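Local coordinates for protein ribulose bisphosphate carboxylase (Hyperthermus butylicus DSM 5456, PDB 6HUN) that probably catalyses the carboxylation of ribulose 1,5-bisphosphate to two molecules of 3-phosphoglycerate, as a magnesium-dependent form III Rubisco of an archaeal AMP degradation pathway, at residues 139-153 / 364-376. Sequence-based numbering, arbitrary orientation.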
# COMPACT_ATOMS: atom_id res chain seq x y z
N ASP A 139 -12.50 -11.92 0.56
CA ASP A 139 -13.51 -11.15 -0.12
C ASP A 139 -14.27 -10.33 0.91
O ASP A 139 -14.29 -10.66 2.10
CB ASP A 139 -14.50 -12.09 -0.86
CG ASP A 139 -15.33 -11.35 -1.93
OD1 ASP A 139 -15.08 -10.13 -2.14
OD2 ASP A 139 -16.15 -12.04 -2.59
N VAL A 140 -14.97 -9.31 0.43
CA VAL A 140 -15.80 -8.46 1.30
C VAL A 140 -17.01 -8.12 0.49
O VAL A 140 -16.87 -7.72 -0.67
CB VAL A 140 -15.07 -7.17 1.75
CG1 VAL A 140 -16.01 -6.30 2.60
CG2 VAL A 140 -13.85 -7.53 2.61
N TYR A 141 -18.18 -8.32 1.11
CA TYR A 141 -19.46 -7.97 0.52
C TYR A 141 -19.78 -6.56 0.98
O TYR A 141 -19.76 -6.29 2.20
CB TYR A 141 -20.55 -8.92 1.00
CG TYR A 141 -21.94 -8.28 0.87
CD1 TYR A 141 -22.55 -8.20 -0.36
CD2 TYR A 141 -22.59 -7.74 1.97
CE1 TYR A 141 -23.84 -7.63 -0.52
CE2 TYR A 141 -23.91 -7.13 1.83
CZ TYR A 141 -24.49 -7.09 0.57
OH TYR A 141 -25.74 -6.54 0.35
N PHE A 142 -20.07 -5.69 0.02
CA PHE A 142 -20.42 -4.30 0.30
C PHE A 142 -21.92 -4.14 0.08
O PHE A 142 -22.39 -4.40 -1.03
CB PHE A 142 -19.65 -3.35 -0.60
CG PHE A 142 -18.18 -3.39 -0.34
CD1 PHE A 142 -17.68 -2.80 0.80
CD2 PHE A 142 -17.35 -4.08 -1.16
CE1 PHE A 142 -16.30 -2.86 1.08
CE2 PHE A 142 -15.95 -4.11 -0.90
CZ PHE A 142 -15.47 -3.52 0.22
N PRO A 143 -22.69 -3.72 1.08
CA PRO A 143 -24.17 -3.51 0.85
C PRO A 143 -24.42 -2.25 0.05
O PRO A 143 -23.58 -1.35 0.00
CB PRO A 143 -24.74 -3.37 2.26
CG PRO A 143 -23.64 -2.86 3.09
CD PRO A 143 -22.32 -3.44 2.49
N PRO A 144 -25.62 -2.14 -0.59
CA PRO A 144 -25.86 -1.01 -1.49
C PRO A 144 -25.64 0.34 -0.87
O PRO A 144 -25.18 1.25 -1.56
CB PRO A 144 -27.36 -1.20 -1.88
CG PRO A 144 -27.59 -2.64 -1.75
CD PRO A 144 -26.67 -3.16 -0.65
N SER A 145 -25.99 0.54 0.39
CA SER A 145 -25.95 1.88 0.97
C SER A 145 -24.51 2.32 1.18
O SER A 145 -24.21 3.51 1.17
CB SER A 145 -26.73 1.90 2.27
OG SER A 145 -26.15 0.93 3.14
N TYR A 146 -23.62 1.36 1.36
CA TYR A 146 -22.23 1.71 1.48
C TYR A 146 -21.56 1.75 0.11
O TYR A 146 -20.77 2.66 -0.18
CB TYR A 146 -21.58 0.71 2.41
CG TYR A 146 -20.10 0.96 2.70
CD1 TYR A 146 -19.62 2.21 3.10
CD2 TYR A 146 -19.20 -0.06 2.55
CE1 TYR A 146 -18.24 2.41 3.37
CE2 TYR A 146 -17.83 0.13 2.81
CZ TYR A 146 -17.37 1.34 3.22
OH TYR A 146 -16.00 1.43 3.44
N LEU A 147 -21.88 0.76 -0.74
CA LEU A 147 -21.26 0.67 -2.07
C LEU A 147 -21.56 1.93 -2.88
O LEU A 147 -20.68 2.45 -3.55
CB LEU A 147 -21.75 -0.59 -2.79
CG LEU A 147 -21.16 -0.87 -4.17
CD1 LEU A 147 -19.65 -1.08 -4.03
CD2 LEU A 147 -21.76 -2.09 -4.82
N GLU A 148 -22.77 2.47 -2.76
CA GLU A 148 -23.05 3.67 -3.54
C GLU A 148 -22.37 4.93 -3.04
O GLU A 148 -22.51 5.96 -3.70
CB GLU A 148 -24.58 3.88 -3.64
CG GLU A 148 -25.28 4.24 -2.33
CD GLU A 148 -26.83 4.26 -2.47
OE1 GLU A 148 -27.37 3.57 -3.37
OE2 GLU A 148 -27.51 4.97 -1.69
N THR A 149 -21.62 4.94 -1.92
CA THR A 149 -20.86 6.13 -1.60
C THR A 149 -19.57 6.25 -2.41
O THR A 149 -18.84 7.25 -2.28
CB THR A 149 -20.57 6.16 -0.08
OG1 THR A 149 -19.65 5.13 0.32
CG2 THR A 149 -21.87 5.99 0.69
N PHE A 150 -19.25 5.24 -3.23
CA PHE A 150 -18.07 5.22 -4.07
C PHE A 150 -18.48 5.49 -5.52
O PHE A 150 -19.61 5.18 -5.92
CB PHE A 150 -17.40 3.86 -3.97
CG PHE A 150 -16.88 3.58 -2.60
CD1 PHE A 150 -15.57 3.96 -2.26
CD2 PHE A 150 -17.66 2.93 -1.66
CE1 PHE A 150 -15.07 3.76 -0.97
CE2 PHE A 150 -17.16 2.71 -0.34
CZ PHE A 150 -15.85 3.10 -0.01
N PRO A 151 -17.63 6.16 -6.32
CA PRO A 151 -18.10 6.60 -7.67
C PRO A 151 -18.09 5.48 -8.68
O PRO A 151 -18.90 5.50 -9.63
CB PRO A 151 -17.09 7.68 -8.09
CG PRO A 151 -15.84 7.32 -7.26
CD PRO A 151 -16.36 6.81 -5.96
N GLY A 152 -17.17 4.54 -8.51
CA GLY A 152 -16.89 3.55 -9.54
C GLY A 152 -16.24 4.19 -10.75
O GLY A 152 -15.85 5.38 -10.74
N PRO A 153 -16.08 3.41 -11.82
CA PRO A 153 -15.40 3.93 -13.00
C PRO A 153 -16.13 5.14 -13.57
O PRO A 153 -17.39 5.25 -13.51
CB PRO A 153 -15.44 2.72 -13.98
CG PRO A 153 -15.58 1.48 -13.08
CD PRO A 153 -16.41 1.97 -11.89
N PHE A 364 -15.04 -19.05 -1.06
CA PHE A 364 -13.98 -18.05 -1.01
C PHE A 364 -14.41 -16.69 -1.56
O PHE A 364 -13.63 -15.74 -1.50
CB PHE A 364 -12.78 -18.54 -1.81
CG PHE A 364 -12.00 -19.61 -1.11
CD1 PHE A 364 -12.35 -20.94 -1.26
CD2 PHE A 364 -10.91 -19.28 -0.32
CE1 PHE A 364 -11.63 -21.94 -0.61
CE2 PHE A 364 -10.18 -20.27 0.33
CZ PHE A 364 -10.53 -21.58 0.22
N HIS A 365 -15.62 -16.59 -2.12
CA HIS A 365 -16.12 -15.35 -2.69
C HIS A 365 -17.56 -15.19 -2.22
O HIS A 365 -18.22 -16.17 -1.86
CB HIS A 365 -16.07 -15.32 -4.25
CG HIS A 365 -14.73 -15.66 -4.82
ND1 HIS A 365 -14.46 -16.89 -5.40
CD2 HIS A 365 -13.60 -14.93 -4.92
CE1 HIS A 365 -13.20 -16.91 -5.79
NE2 HIS A 365 -12.66 -15.73 -5.54
N LEU A 366 -18.04 -13.96 -2.27
CA LEU A 366 -19.39 -13.64 -1.81
C LEU A 366 -20.22 -13.10 -2.96
O LEU A 366 -19.68 -12.59 -3.93
CB LEU A 366 -19.34 -12.59 -0.69
CG LEU A 366 -18.64 -13.05 0.59
CD1 LEU A 366 -18.04 -11.89 1.39
CD2 LEU A 366 -19.63 -13.80 1.43
N GLU A 367 -21.53 -13.20 -2.85
CA GLU A 367 -22.37 -12.60 -3.87
C GLU A 367 -22.23 -11.08 -3.77
O GLU A 367 -22.08 -10.55 -2.67
CB GLU A 367 -23.81 -13.10 -3.65
CG GLU A 367 -24.89 -12.18 -4.05
CD GLU A 367 -26.24 -12.78 -3.74
OE1 GLU A 367 -26.46 -14.00 -3.99
OE2 GLU A 367 -27.08 -12.03 -3.19
N GLN A 368 -22.25 -10.35 -4.93
CA GLN A 368 -22.03 -8.90 -4.95
C GLN A 368 -22.81 -8.24 -6.10
O GLN A 368 -22.36 -8.29 -7.26
CB GLN A 368 -20.54 -8.54 -5.05
CG GLN A 368 -20.33 -7.03 -5.11
CD GLN A 368 -20.61 -6.37 -3.76
OE1 GLN A 368 -19.83 -6.55 -2.81
NE2 GLN A 368 -21.68 -5.62 -3.67
N PRO A 369 -23.94 -7.56 -5.82
CA PRO A 369 -24.52 -6.67 -6.84
C PRO A 369 -23.69 -5.39 -6.97
O PRO A 369 -23.05 -4.93 -6.02
CB PRO A 369 -25.94 -6.36 -6.32
CG PRO A 369 -26.04 -6.96 -4.91
CD PRO A 369 -24.60 -7.39 -4.51
N TRP A 370 -23.68 -4.84 -8.17
CA TRP A 370 -22.86 -3.66 -8.45
C TRP A 370 -23.73 -2.50 -8.90
O TRP A 370 -23.37 -1.74 -9.80
CB TRP A 370 -21.81 -3.99 -9.52
CG TRP A 370 -20.67 -4.81 -9.06
CD1 TRP A 370 -20.48 -6.14 -9.22
CD2 TRP A 370 -19.52 -4.31 -8.39
NE1 TRP A 370 -19.28 -6.53 -8.69
CE2 TRP A 370 -18.66 -5.42 -8.16
CE3 TRP A 370 -19.15 -3.04 -7.92
CZ2 TRP A 370 -17.46 -5.29 -7.51
CZ3 TRP A 370 -17.90 -2.93 -7.30
CH2 TRP A 370 -17.09 -4.04 -7.10
N SER A 371 -24.91 -2.38 -8.31
CA SER A 371 -25.81 -1.30 -8.70
C SER A 371 -25.08 0.04 -8.69
O SER A 371 -24.37 0.36 -7.73
CB SER A 371 -26.98 -1.29 -7.72
OG SER A 371 -28.14 -0.85 -8.36
N ASN A 372 -25.17 0.78 -9.81
CA ASN A 372 -24.55 2.11 -9.96
C ASN A 372 -23.01 2.10 -10.02
O ASN A 372 -22.37 3.10 -9.67
CB ASN A 372 -24.98 3.04 -8.83
CG ASN A 372 -26.48 3.14 -8.73
OD1 ASN A 372 -27.06 3.02 -7.65
ND2 ASN A 372 -27.13 3.29 -9.88
N ILE A 373 -22.36 1.00 -10.37
CA ILE A 373 -20.90 0.98 -10.49
C ILE A 373 -20.60 0.38 -11.88
O ILE A 373 -20.93 -0.76 -12.11
CB ILE A 373 -20.22 0.14 -9.38
CG1 ILE A 373 -20.60 0.59 -7.94
CG2 ILE A 373 -18.69 0.13 -9.59
CD1 ILE A 373 -20.00 1.84 -7.48
N LYS A 374 -20.00 1.17 -12.79
CA LYS A 374 -19.82 0.71 -14.17
C LYS A 374 -18.83 -0.45 -14.20
O LYS A 374 -18.03 -0.57 -13.27
CB LYS A 374 -19.25 1.83 -15.01
CG LYS A 374 -20.36 2.96 -15.36
CD LYS A 374 -19.74 4.17 -15.90
CE LYS A 374 -20.92 5.15 -16.37
NZ LYS A 374 -20.35 6.44 -16.74
N PRO A 375 -18.92 -1.32 -15.19
CA PRO A 375 -17.92 -2.39 -15.35
C PRO A 375 -16.55 -1.85 -15.76
O PRO A 375 -16.40 -0.81 -16.39
CB PRO A 375 -18.51 -3.28 -16.43
CG PRO A 375 -19.39 -2.38 -17.22
CD PRO A 375 -19.94 -1.33 -16.26
N VAL A 376 -15.54 -2.65 -15.46
CA VAL A 376 -14.13 -2.32 -15.67
C VAL A 376 -13.61 -3.19 -16.82
O VAL A 376 -13.95 -4.36 -16.87
CB VAL A 376 -13.35 -2.62 -14.36
CG1 VAL A 376 -11.87 -2.56 -14.64
CG2 VAL A 376 -13.80 -1.55 -13.30
O HOH W 1 -17.53 -10.56 -4.28
O HOH W 2 -26.92 1.61 -5.01
O HOH W 3 -22.06 4.56 -7.15
O HOH W 4 -19.30 3.97 -12.10
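Gln368 grips the backbone of Phe142 with both ends of its amide. Phe142 N donates to Gln368 OE1 at 3.0 Å, on a lone pair in the carbonyl plane, while NE2 of Gln368 donates to Phe142 O along a nearly straight path (175°). A bend at chi2 (72°) turns the amide toward that backbone. Its second N-H goes to Pro369 O, 2.8 Å from Gln368 NE2, and Lys317 of helix 312-322 also binds OE1, so several bonds fix the rotation of the buried group. The Tyr141 ring plane is tilted about 10° from the Gln368 amide plane, without stacking on it, and Pro369 CD meets this ring at its edge, 4.1 Å from Tyr141 CE1.

Within strand 132-141, Asp139 OD2 accepts from Leu366 N at 2.7 Å, on the anti side and tilted out of the carboxylate plane, and a water links OD2 to Leu366 O. Asp139 OD1 pairs with Lys317, which probably helps stabilise the buried negative charge. Leu366 CD1 packs beside Tyr141 CB.

Beyond the amide, Leu147 splits its branches: CD1 approaches the Trp370 ring at CZ3, whereas CD2 sits 3.3 Å from Pro369 O. Ile373 CG1 lies against Leu147 CG, and its CG2 meets Pro153 CD at 3.7 Å, the two side chains crossing at about a right angle. Pro153 CG contacts Val376 CG2 at 3.5 Å. Waters bridge the more exposed flank, one joining Glu148 OE1 to Asn372 OD1.

These contacts join the end of the N-terminal sheet and its linker to the loop entering strand 377-380 of the eight-stranded barrel, the two-domain arrangement of the Rubisco large chain.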